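Local coordinates for protein decaprenyl diphosphate synthase (Rhodobacter capsulatus, PDB 3MZV) that probably condenses isopentenyl diphosphate units onto farnesyl diphosphate in a magnesium-dependent reaction, building the long all-trans polyprenyl diphosphate used for quinone side chains, at residues 161-172 with 242-253; 222-230 with 285-295. One frame throughout, in Å; residues are numbered along the deposited sequence.

Contacts 1 and 2 show how one short helix can tie together segments that alternate along the chain. Their centres lie about 14 Å apart, and helix 247-254, which presents one flank to 161-172 in contact 1, meets the segments of contact 2 with another. Pro248 O and Thr290 OG1, 3.0 Å apart, form a probable hydrogen bond, while Val249 CG2 packs at 3.4 Å from Tyr225 OH and at 3.5 Å from Met285 CE. Both contacts also border the second aspartate-rich DDxxD motif, which in this family typically binds magnesium and substrate diphosphate: contact 1 reaches it through Tyr172, and segment 222-230 of contact 2 carries the motif's last aspartate, Asp224.

Contact 1 of 2, residues 161-172 with 242-253; sequences AAQNLATTEDIY and ERKLTMPVIKAV
Tyr172 lays one face of its ring over the backbone at the start of helix 247-254, with Met247 N 3.5 Å above the plane and over its centre. A first torsion that sets CG anti to the backbone N (chi1 166°) turns the ring toward this helix. Ile250 CD1 closes on Tyr172 CB at 3.4 Å, and the Met247 side chain runs roughly perpendicular to that of Tyr172. The phenol OH hydrogen-bonds Asp221, fixing the far end of the ring. One turn back, Glu169 crosses Lys251 at about a right angle in a salt bridge: NZ meets OE2 on its syn side, though 30° out of the carboxylate plane, at 2.8 Å. In the loop, Leu245 lays its branched end against two carbonyl oxygens on one side, its CG 3.3 Å from Asn164 O and its CD2 3.5 Å from Ala161 O. Thr167 covers its CB. Farther back in both segments, the Gln163 amide stacks on the Arg243 guanidinium with the planes 9° apart, so the groups touch by faces without a direct side-chain hydrogen bond. Arg243 NE is held by Ile268 O, and a water links Gln163 NE2 to Glu242 O. Gln163 N donates to Arg243 O at 2.9 Å, joining a type II turn to the Schellman motif after helix 238-241. The contact joins the first turns of helices 169-194 and 247-254 and their lead-in loops within the predominantly helical polyprenyl synthase fold.

Contact 2 of 2, residues 222-230 with 285-295; sequences LLDYGGKSA and MTKHGTLEATR
Leu291 divides its two methyls between different neighbours: CD2 sits 3.7 Å from Leu222 CD1 and also meets Tyr225 CB, whereas CD1 packs on Ala230 CB at 3.6 Å. Beside it, the Met285 methyl stands over the face of the Tyr225 ring, CE lying 3.8 Å from the centroid and 12° off the normal, a CH-pi contact joined by SD in a Met-aromatic pair. The extended Met285 chain, straight beyond CG, carries the thioether this far. At the exposed margin, Lys228 NZ forms a salt bridge with Glu292 OE1 at 2.9 Å, approaching from above the carboxylate plane. Arg295 NE reaches the same oxygen from the opposite face at 3.1 Å, so the shared carboxylate probably offsets the proximity of the two cations. Arg295 NH2 is held in turn by Val332 O, and a water bridges Lys228 O and Thr286 OG1, which also hydrogen-bonds Met282 O. Behind this shell, a Schellman motif with Gly226 as its C-prime residue ends helix 199-224 and turns the chain toward Leu291; a second, at Gly289, separates helices 277-287 and 290-308. The loop after helix 199-224 thus lies against the bend between those two helices, with helix 247-254 as a further neighbour.

Contact 1 of 2, residues 161-172 with 242-253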
loop_
_atom_site.group_PDB
_atom_site.type_symbol
_atom_site.label_atom_id
_atom_site.label_comp_id
_atom_site.label_asym_id
_atom_site.label_seq_id
_atom_site.Cartn_x
_atom_site.Cartn_y
_atom_site.Cartn_z
ATOM N N ALA B 161 -14.867 7.108 13.722
ATOM C CA ALA B 161 -15.148 7.026 15.132
ATOM C C ALA B 161 -14.704 8.287 15.907
ATOM O O ALA B 161 -15.184 8.526 17.008
ATOM C CB ALA B 161 -14.458 5.796 15.717
ATOM N N ALA B 162 -13.740 9.039 15.384
ATOM C CA ALA B 162 -13.150 10.134 16.153
ATOM C C ALA B 162 -14.125 11.304 16.079
ATOM O O ALA B 162 -14.898 11.426 15.096
ATOM C CB ALA B 162 -11.785 10.533 15.588
ATOM N N GLN B 163 -14.077 12.173 17.087
ATOM C CA GLN B 163 -14.958 13.339 17.140
ATOM C C GLN B 163 -16.382 12.955 17.316
ATOM O O GLN B 163 -17.224 13.809 17.238
ATOM C CB GLN B 163 -14.858 14.213 15.861
ATOM C CG GLN B 163 -13.432 14.626 15.536
ATOM C CD GLN B 163 -13.293 15.469 14.266
ATOM O OE1 GLN B 163 -14.271 15.917 13.670
ATOM N NE2 GLN B 163 -12.066 15.718 13.889
ATOM N N ASN B 164 -16.662 11.694 17.606
ATOM C CA ASN B 164 -18.013 11.159 17.558
ATOM C C ASN B 164 -18.413 10.429 18.851
ATOM O O ASN B 164 -17.990 9.302 19.079
ATOM C CB ASN B 164 -18.106 10.226 16.359
ATOM C CG ASN B 164 -19.499 9.646 16.146
ATOM O OD1 ASN B 164 -20.380 9.767 16.985
ATOM N ND2 ASN B 164 -19.682 8.958 14.999
ATOM N N LEU B 165 -19.244 11.083 19.674
ATOM C CA LEU B 165 -19.577 10.617 21.003
ATOM C C LEU B 165 -20.495 9.390 21.036
ATOM O O LEU B 165 -20.725 8.811 22.106
ATOM C CB LEU B 165 -20.207 11.766 21.839
ATOM C CG LEU B 165 -19.376 13.030 22.118
ATOM C CD1 LEU B 165 -20.160 14.030 23.014
ATOM C CD2 LEU B 165 -18.014 12.702 22.732
ATOM N N ALA B 166 -21.057 9.021 19.881
ATOM C CA ALA B 166 -21.825 7.799 19.734
ATOM C C ALA B 166 -20.961 6.541 19.679
ATOM O O ALA B 166 -21.482 5.431 19.845
ATOM C CB ALA B 166 -22.728 7.876 18.425
ATOM N N THR B 167 -19.664 6.682 19.448
ATOM C CA THR B 167 -18.747 5.516 19.458
ATOM C C THR B 167 -18.871 4.667 20.741
ATOM O O THR B 167 -18.719 5.143 21.868
ATOM C CB THR B 167 -17.298 5.949 19.264
ATOM O OG1 THR B 167 -17.178 6.727 18.082
ATOM C CG2 THR B 167 -16.311 4.740 19.153
ATOM N N THR B 168 -19.118 3.392 20.544
ATOM C CA THR B 168 -19.351 2.431 21.615
ATOM C C THR B 168 -18.082 1.651 21.881
ATOM O O THR B 168 -17.170 1.651 21.053
ATOM C CB THR B 168 -20.390 1.423 21.145
ATOM O OG1 THR B 168 -19.893 0.796 19.945
ATOM C CG2 THR B 168 -21.711 2.125 20.887
ATOM N N GLU B 169 -18.050 0.936 23.000
ATOM C CA GLU B 169 -16.924 0.017 23.289
ATOM C C GLU B 169 -16.741 -1.044 22.183
ATOM O O GLU B 169 -15.630 -1.415 21.860
ATOM C CB GLU B 169 -17.116 -0.656 24.656
ATOM C CG GLU B 169 -17.056 0.340 25.849
ATOM C CD GLU B 169 -16.897 -0.326 27.229
ATOM O OE1 GLU B 169 -16.369 -1.442 27.312
ATOM O OE2 GLU B 169 -17.270 0.296 28.247
ATOM N N ASP B 170 -17.839 -1.524 21.608
ATOM C CA ASP B 170 -17.788 -2.511 20.535
ATOM C C ASP B 170 -17.072 -1.925 19.319
ATOM O O ASP B 170 -16.196 -2.570 18.747
ATOM C CB ASP B 170 -19.209 -2.986 20.159
ATOM C CG ASP B 170 -19.826 -3.975 21.216
ATOM O OD1 ASP B 170 -19.183 -4.297 22.250
ATOM O OD2 ASP B 170 -20.982 -4.410 21.030
ATOM N N ILE B 171 -17.386 -0.678 18.966
ATOM C CA ILE B 171 -16.706 -0.006 17.849
ATOM C C ILE B 171 -15.247 0.180 18.134
ATOM O O ILE B 171 -14.396 -0.045 17.252
ATOM C CB ILE B 171 -17.404 1.323 17.459
ATOM C CG1 ILE B 171 -18.773 0.978 16.887
ATOM C CG2 ILE B 171 -16.546 2.167 16.476
ATOM C CD1 ILE B 171 -19.749 2.141 16.718
ATOM N N TYR B 172 -14.932 0.591 19.372
ATOM C CA TYR B 172 -13.556 0.784 19.768
ATOM C C TYR B 172 -12.765 -0.519 19.629
ATOM O O TYR B 172 -11.628 -0.478 19.172
ATOM C CB TYR B 172 -13.454 1.346 21.195
ATOM C CG TYR B 172 -12.067 1.277 21.832
ATOM C CD1 TYR B 172 -11.086 2.151 21.473
ATOM C CD2 TYR B 172 -11.768 0.307 22.788
ATOM C CE1 TYR B 172 -9.838 2.099 22.035
ATOM C CE2 TYR B 172 -10.493 0.251 23.397
ATOM C CZ TYR B 172 -9.538 1.129 22.998
ATOM O OH TYR B 172 -8.252 1.092 23.567
ATOM N N GLU B 242 -6.273 14.668 19.251
ATOM C CA GLU B 242 -6.838 14.159 18.014
ATOM C C GLU B 242 -8.293 13.743 18.134
ATOM O O GLU B 242 -8.902 13.286 17.160
ATOM C CB GLU B 242 -6.015 12.979 17.506
ATOM C CG GLU B 242 -4.559 13.310 17.417
ATOM C CD GLU B 242 -3.959 12.788 16.167
ATOM O OE1 GLU B 242 -3.977 11.534 16.015
ATOM O OE2 GLU B 242 -3.492 13.637 15.345
ATOM N N ARG B 243 -8.854 13.884 19.343
ATOM C CA ARG B 243 -10.268 13.660 19.566
ATOM C C ARG B 243 -10.677 12.241 19.249
ATOM O O ARG B 243 -11.820 11.971 18.836
ATOM C CB ARG B 243 -11.096 14.706 18.836
ATOM C CG ARG B 243 -10.646 16.114 19.227
ATOM C CD ARG B 243 -10.793 17.145 18.126
ATOM N NE ARG B 243 -12.181 17.287 17.696
ATOM C CZ ARG B 243 -12.575 18.046 16.680
ATOM N NH1 ARG B 243 -13.860 18.099 16.365
ATOM N NH2 ARG B 243 -11.684 18.739 15.980
ATOM N N LYS B 244 -9.753 11.312 19.492
ATOM C CA LYS B 244 -10.047 9.891 19.316
ATOM C C LYS B 244 -10.972 9.378 20.408
ATOM O O LYS B 244 -10.863 9.779 21.554
ATOM C CB LYS B 244 -8.754 9.045 19.266
ATOM C CG LYS B 244 -7.952 9.272 17.997
ATOM C CD LYS B 244 -6.638 8.471 17.963
ATOM C CE LYS B 244 -5.883 8.786 16.633
ATOM N NZ LYS B 244 -4.592 8.026 16.518
ATOM N N LEU B 245 -11.907 8.506 20.037
ATOM C CA LEU B 245 -12.780 7.857 21.016
ATOM C C LEU B 245 -12.128 6.533 21.421
ATOM O O LEU B 245 -12.290 5.508 20.719
ATOM C CB LEU B 245 -14.189 7.644 20.468
ATOM C CG LEU B 245 -15.114 8.849 20.688
ATOM C CD1 LEU B 245 -15.376 9.029 22.222
ATOM C CD2 LEU B 245 -14.550 10.138 20.075
ATOM N N THR B 246 -11.334 6.599 22.508
ATOM C CA THR B 246 -10.714 5.409 23.097
ATOM C C THR B 246 -11.429 5.037 24.386
ATOM O O THR B 246 -12.135 5.870 24.956
ATOM C CB THR B 246 -9.197 5.642 23.330
ATOM O OG1 THR B 246 -8.965 6.701 24.250
ATOM C CG2 THR B 246 -8.464 5.953 21.976
ATOM N N MET B 247 -11.189 3.826 24.868
ATOM C CA MET B 247 -11.902 3.289 26.023
ATOM C C MET B 247 -12.094 4.275 27.206
ATOM O O MET B 247 -13.210 4.387 27.698
ATOM C CB MET B 247 -11.284 1.962 26.498
ATOM C CG MET B 247 -12.119 1.193 27.417
ATOM S SD MET B 247 -11.463 -0.511 27.849
ATOM C CE MET B 247 -12.425 -1.465 26.619
ATOM N N PRO B 248 -11.028 4.958 27.673
ATOM C CA PRO B 248 -11.204 5.773 28.894
ATOM C C PRO B 248 -12.157 6.947 28.633
ATOM O O PRO B 248 -12.861 7.403 29.520
ATOM C CB PRO B 248 -9.805 6.298 29.184
ATOM C CG PRO B 248 -8.922 5.649 28.199
ATOM C CD PRO B 248 -9.619 4.873 27.260
ATOM N N VAL B 249 -12.183 7.437 27.393
ATOM C CA VAL B 249 -13.150 8.474 27.025
ATOM C C VAL B 249 -14.520 7.909 26.872
ATOM O O VAL B 249 -15.461 8.449 27.419
ATOM C CB VAL B 249 -12.767 9.209 25.734
ATOM C CG1 VAL B 249 -13.821 10.306 25.365
ATOM C CG2 VAL B 249 -11.362 9.794 25.852
ATOM N N ILE B 250 -14.663 6.834 26.081
ATOM C CA ILE B 250 -15.992 6.226 25.851
ATOM C C ILE B 250 -16.705 5.909 27.191
ATOM O O ILE B 250 -17.890 6.174 27.367
ATOM C CB ILE B 250 -15.835 4.924 25.041
ATOM C CG1 ILE B 250 -15.359 5.244 23.634
ATOM C CG2 ILE B 250 -17.134 4.121 25.039
ATOM C CD1 ILE B 250 -14.754 3.973 22.907
ATOM N N LYS B 251 -15.968 5.297 28.104
ATOM C CA LYS B 251 -16.542 4.926 29.407
ATOM C C LYS B 251 -16.966 6.165 30.206
ATOM O O LYS B 251 -17.977 6.140 30.863
ATOM C CB LYS B 251 -15.556 4.107 30.221
ATOM C CG LYS B 251 -15.406 2.672 29.752
ATOM C CD LYS B 251 -14.475 1.891 30.666
ATOM C CE LYS B 251 -14.280 0.422 30.230
ATOM N NZ LYS B 251 -15.539 -0.357 30.353
ATOM N N ALA B 252 -16.218 7.259 30.132
ATOM C CA ALA B 252 -16.574 8.470 30.897
ATOM C C ALA B 252 -17.803 9.133 30.229
ATOM O O ALA B 252 -18.716 9.600 30.912
ATOM C CB ALA B 252 -15.359 9.416 30.988
ATOM N N VAL B 253 -17.852 9.142 28.903
ATOM C CA VAL B 253 -18.950 9.737 28.182
ATOM C C VAL B 253 -20.256 9.001 28.489
ATOM O O VAL B 253 -21.277 9.632 28.693
ATOM C CB VAL B 253 -18.720 9.779 26.670
ATOM C CG1 VAL B 253 -20.044 10.154 25.873
ATOM C CG2 VAL B 253 -17.585 10.769 26.341
HETATM O O HOH W 1 -9.974 14.747 14.865
#

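Contact 2 of 2, residues 222-230 with 285-295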
loop_
_atom_site.group_PDB
_atom_site.type_symbol
_atom_site.label_atom_id
_atom_site.label_comp_id
_atom_site.label_asym_id
_atom_site.label_seq_id
_atom_site.Cartn_x
_atom_site.Cartn_y
_atom_site.Cartn_z
ATOM N N LEU B 222 -4.363 3.655 27.495
ATOM C CA LEU B 222 -4.399 3.972 28.909
ATOM C C LEU B 222 -3.263 4.929 29.298
ATOM O O LEU B 222 -3.466 5.965 29.952
ATOM C CB LEU B 222 -4.339 2.673 29.718
ATOM C CG LEU B 222 -4.216 2.814 31.251
ATOM C CD1 LEU B 222 -5.207 3.788 31.895
ATOM C CD2 LEU B 222 -4.331 1.440 31.894
ATOM N N LEU B 223 -2.064 4.589 28.842
ATOM C CA LEU B 223 -0.895 5.374 29.171
ATOM C C LEU B 223 -0.990 6.772 28.537
ATOM O O LEU B 223 -0.453 7.740 29.069
ATOM C CB LEU B 223 0.360 4.646 28.715
ATOM C CG LEU B 223 0.785 3.361 29.440
ATOM C CD1 LEU B 223 1.942 2.705 28.641
ATOM C CD2 LEU B 223 1.196 3.575 30.903
ATOM N N ASP B 224 -1.725 6.886 27.443
ATOM C CA ASP B 224 -1.910 8.189 26.804
ATOM C C ASP B 224 -2.624 9.215 27.721
ATOM O O ASP B 224 -2.424 10.423 27.560
ATOM C CB ASP B 224 -2.690 8.050 25.540
ATOM C CG ASP B 224 -2.244 9.047 24.474
ATOM O OD1 ASP B 224 -1.123 8.847 23.966
ATOM O OD2 ASP B 224 -2.985 10.019 24.192
ATOM N N TYR B 225 -3.438 8.729 28.657
ATOM C CA TYR B 225 -4.125 9.584 29.661
ATOM C C TYR B 225 -3.554 9.500 31.071
ATOM O O TYR B 225 -4.236 9.794 32.077
ATOM C CB TYR B 225 -5.613 9.279 29.670
ATOM C CG TYR B 225 -6.342 9.831 28.497
ATOM C CD1 TYR B 225 -6.740 11.154 28.485
ATOM C CD2 TYR B 225 -6.678 9.031 27.392
ATOM C CE1 TYR B 225 -7.454 11.673 27.414
ATOM C CE2 TYR B 225 -7.358 9.553 26.321
ATOM C CZ TYR B 225 -7.739 10.885 26.335
ATOM O OH TYR B 225 -8.434 11.418 25.294
ATOM N N GLY B 226 -2.279 9.159 31.145
ATOM C CA GLY B 226 -1.544 9.134 32.411
ATOM C C GLY B 226 -1.710 7.868 33.257
ATOM O O GLY B 226 -1.378 7.878 34.438
ATOM N N GLY B 227 -2.237 6.786 32.681
ATOM C CA GLY B 227 -2.404 5.542 33.427
ATOM C C GLY B 227 -3.462 5.629 34.529
ATOM O O GLY B 227 -4.186 6.625 34.629
ATOM N N LYS B 228 -3.538 4.584 35.349
ATOM C CA LYS B 228 -4.504 4.501 36.448
ATOM C C LYS B 228 -4.520 5.773 37.302
ATOM O O LYS B 228 -5.581 6.268 37.677
ATOM C CB LYS B 228 -4.201 3.276 37.329
ATOM C CG LYS B 228 -5.122 3.079 38.543
ATOM C CD LYS B 228 -4.299 2.902 39.835
ATOM C CE LYS B 228 -5.106 2.285 41.000
ATOM N NZ LYS B 228 -5.317 0.799 40.805
ATOM N N SER B 229 -3.346 6.305 37.607
ATOM C CA SER B 229 -3.239 7.458 38.500
ATOM C C SER B 229 -3.637 8.785 37.835
ATOM O O SER B 229 -3.738 9.799 38.509
ATOM C CB SER B 229 -1.807 7.550 39.028
ATOM O OG SER B 229 -0.890 7.346 37.948
ATOM N N ALA B 230 -3.844 8.776 36.518
ATOM C CA ALA B 230 -4.208 9.980 35.763
ATOM C C ALA B 230 -3.138 11.062 35.939
ATOM O O ALA B 230 -3.460 12.193 36.292
ATOM C CB ALA B 230 -5.602 10.504 36.210
ATOM N N MET B 285 -12.484 11.163 34.169
ATOM C CA MET B 285 -12.142 9.781 34.065
ATOM C C MET B 285 -11.937 9.153 35.444
ATOM O O MET B 285 -12.501 8.080 35.722
ATOM C CB MET B 285 -10.913 9.597 33.164
ATOM C CG MET B 285 -11.121 10.006 31.765
ATOM S SD MET B 285 -9.529 9.874 30.739
ATOM C CE MET B 285 -10.349 10.152 29.195
ATOM N N THR B 286 -11.178 9.834 36.298
ATOM C CA THR B 286 -10.874 9.370 37.628
ATOM C C THR B 286 -12.146 9.271 38.498
ATOM O O THR B 286 -12.397 8.251 39.122
ATOM C CB THR B 286 -9.821 10.272 38.319
ATOM O OG1 THR B 286 -8.586 10.153 37.605
ATOM C CG2 THR B 286 -9.575 9.815 39.763
ATOM N N LYS B 287 -12.966 10.306 38.469
ATOM C CA LYS B 287 -14.276 10.298 39.171
ATOM C C LYS B 287 -15.107 9.082 38.817
ATOM O O LYS B 287 -15.659 8.441 39.701
ATOM C CB LYS B 287 -15.026 11.601 38.811
ATOM C CG LYS B 287 -16.515 11.751 39.203
ATOM C CD LYS B 287 -17.014 13.105 38.632
ATOM C CE LYS B 287 -18.348 13.513 39.200
ATOM N NZ LYS B 287 -19.411 13.204 38.243
ATOM N N HIS B 288 -15.164 8.746 37.522
ATOM C CA HIS B 288 -15.949 7.621 37.002
ATOM C C HIS B 288 -15.256 6.242 36.953
ATOM O O HIS B 288 -15.854 5.264 36.527
ATOM C CB HIS B 288 -16.476 7.985 35.615
ATOM C CG HIS B 288 -17.501 9.056 35.640
ATOM N ND1 HIS B 288 -18.641 8.967 36.422
ATOM C CD2 HIS B 288 -17.584 10.235 34.970
ATOM C CE1 HIS B 288 -19.374 10.050 36.235
ATOM N NE2 HIS B 288 -18.761 10.830 35.354
ATOM N N GLY B 289 -14.018 6.181 37.434
ATOM C CA GLY B 289 -13.277 4.978 37.508
ATOM C C GLY B 289 -12.853 4.411 36.152
ATOM O O GLY B 289 -12.541 3.245 36.051
ATOM N N THR B 290 -12.817 5.243 35.118
ATOM C CA THR B 290 -12.615 4.725 33.768
ATOM C C THR B 290 -11.159 4.387 33.380
ATOM O O THR B 290 -10.932 3.610 32.456
ATOM C CB THR B 290 -13.221 5.622 32.684
ATOM O OG1 THR B 290 -12.373 6.727 32.411
ATOM C CG2 THR B 290 -14.601 6.109 33.067
ATOM N N LEU B 291 -10.207 4.968 34.067
ATOM C CA LEU B 291 -8.787 4.620 33.848
ATOM C C LEU B 291 -8.492 3.252 34.492
ATOM O O LEU B 291 -7.919 2.377 33.869
ATOM C CB LEU B 291 -7.898 5.744 34.354
ATOM C CG LEU B 291 -8.035 7.007 33.467
ATOM C CD1 LEU B 291 -7.339 8.180 34.157
ATOM C CD2 LEU B 291 -7.432 6.747 32.067
ATOM N N GLU B 292 -8.999 3.029 35.719
ATOM C CA GLU B 292 -8.907 1.706 36.333
ATOM C C GLU B 292 -9.676 0.691 35.512
ATOM O O GLU B 292 -9.223 -0.416 35.298
ATOM C CB GLU B 292 -9.404 1.749 37.782
ATOM C CG GLU B 292 -9.340 0.384 38.517
ATOM C CD GLU B 292 -7.929 -0.216 38.585
ATOM O OE1 GLU B 292 -6.913 0.482 38.440
ATOM O OE2 GLU B 292 -7.818 -1.411 38.795
ATOM N N ALA B 293 -10.844 1.084 34.994
ATOM C CA ALA B 293 -11.631 0.180 34.198
ATOM C C ALA B 293 -10.872 -0.215 32.927
ATOM O O ALA B 293 -10.911 -1.362 32.506
ATOM C CB ALA B 293 -13.026 0.862 33.821
ATOM N N THR B 294 -10.149 0.746 32.327
ATOM C CA THR B 294 -9.375 0.439 31.114
ATOM C C THR B 294 -8.202 -0.460 31.480
ATOM O O THR B 294 -7.885 -1.357 30.736
ATOM C CB THR B 294 -8.910 1.753 30.452
ATOM O OG1 THR B 294 -10.068 2.551 30.164
ATOM C CG2 THR B 294 -8.067 1.499 29.193
ATOM N N ARG B 295 -7.570 -0.218 32.621
ATOM C CA ARG B 295 -6.511 -1.095 33.124
ATOM C C ARG B 295 -7.019 -2.537 33.221
ATOM O O ARG B 295 -6.383 -3.475 32.743
ATOM C CB ARG B 295 -5.995 -0.608 34.462
ATOM C CG ARG B 295 -4.730 -1.291 34.900
ATOM C CD ARG B 295 -4.346 -0.836 36.268
ATOM N NE ARG B 295 -4.998 -1.657 37.285
ATOM C CZ ARG B 295 -4.588 -2.865 37.675
ATOM N NH1 ARG B 295 -5.259 -3.497 38.621
ATOM N NH2 ARG B 295 -3.501 -3.445 37.160
HETATM O O HOH W 2 -7.909 7.292 37.765
#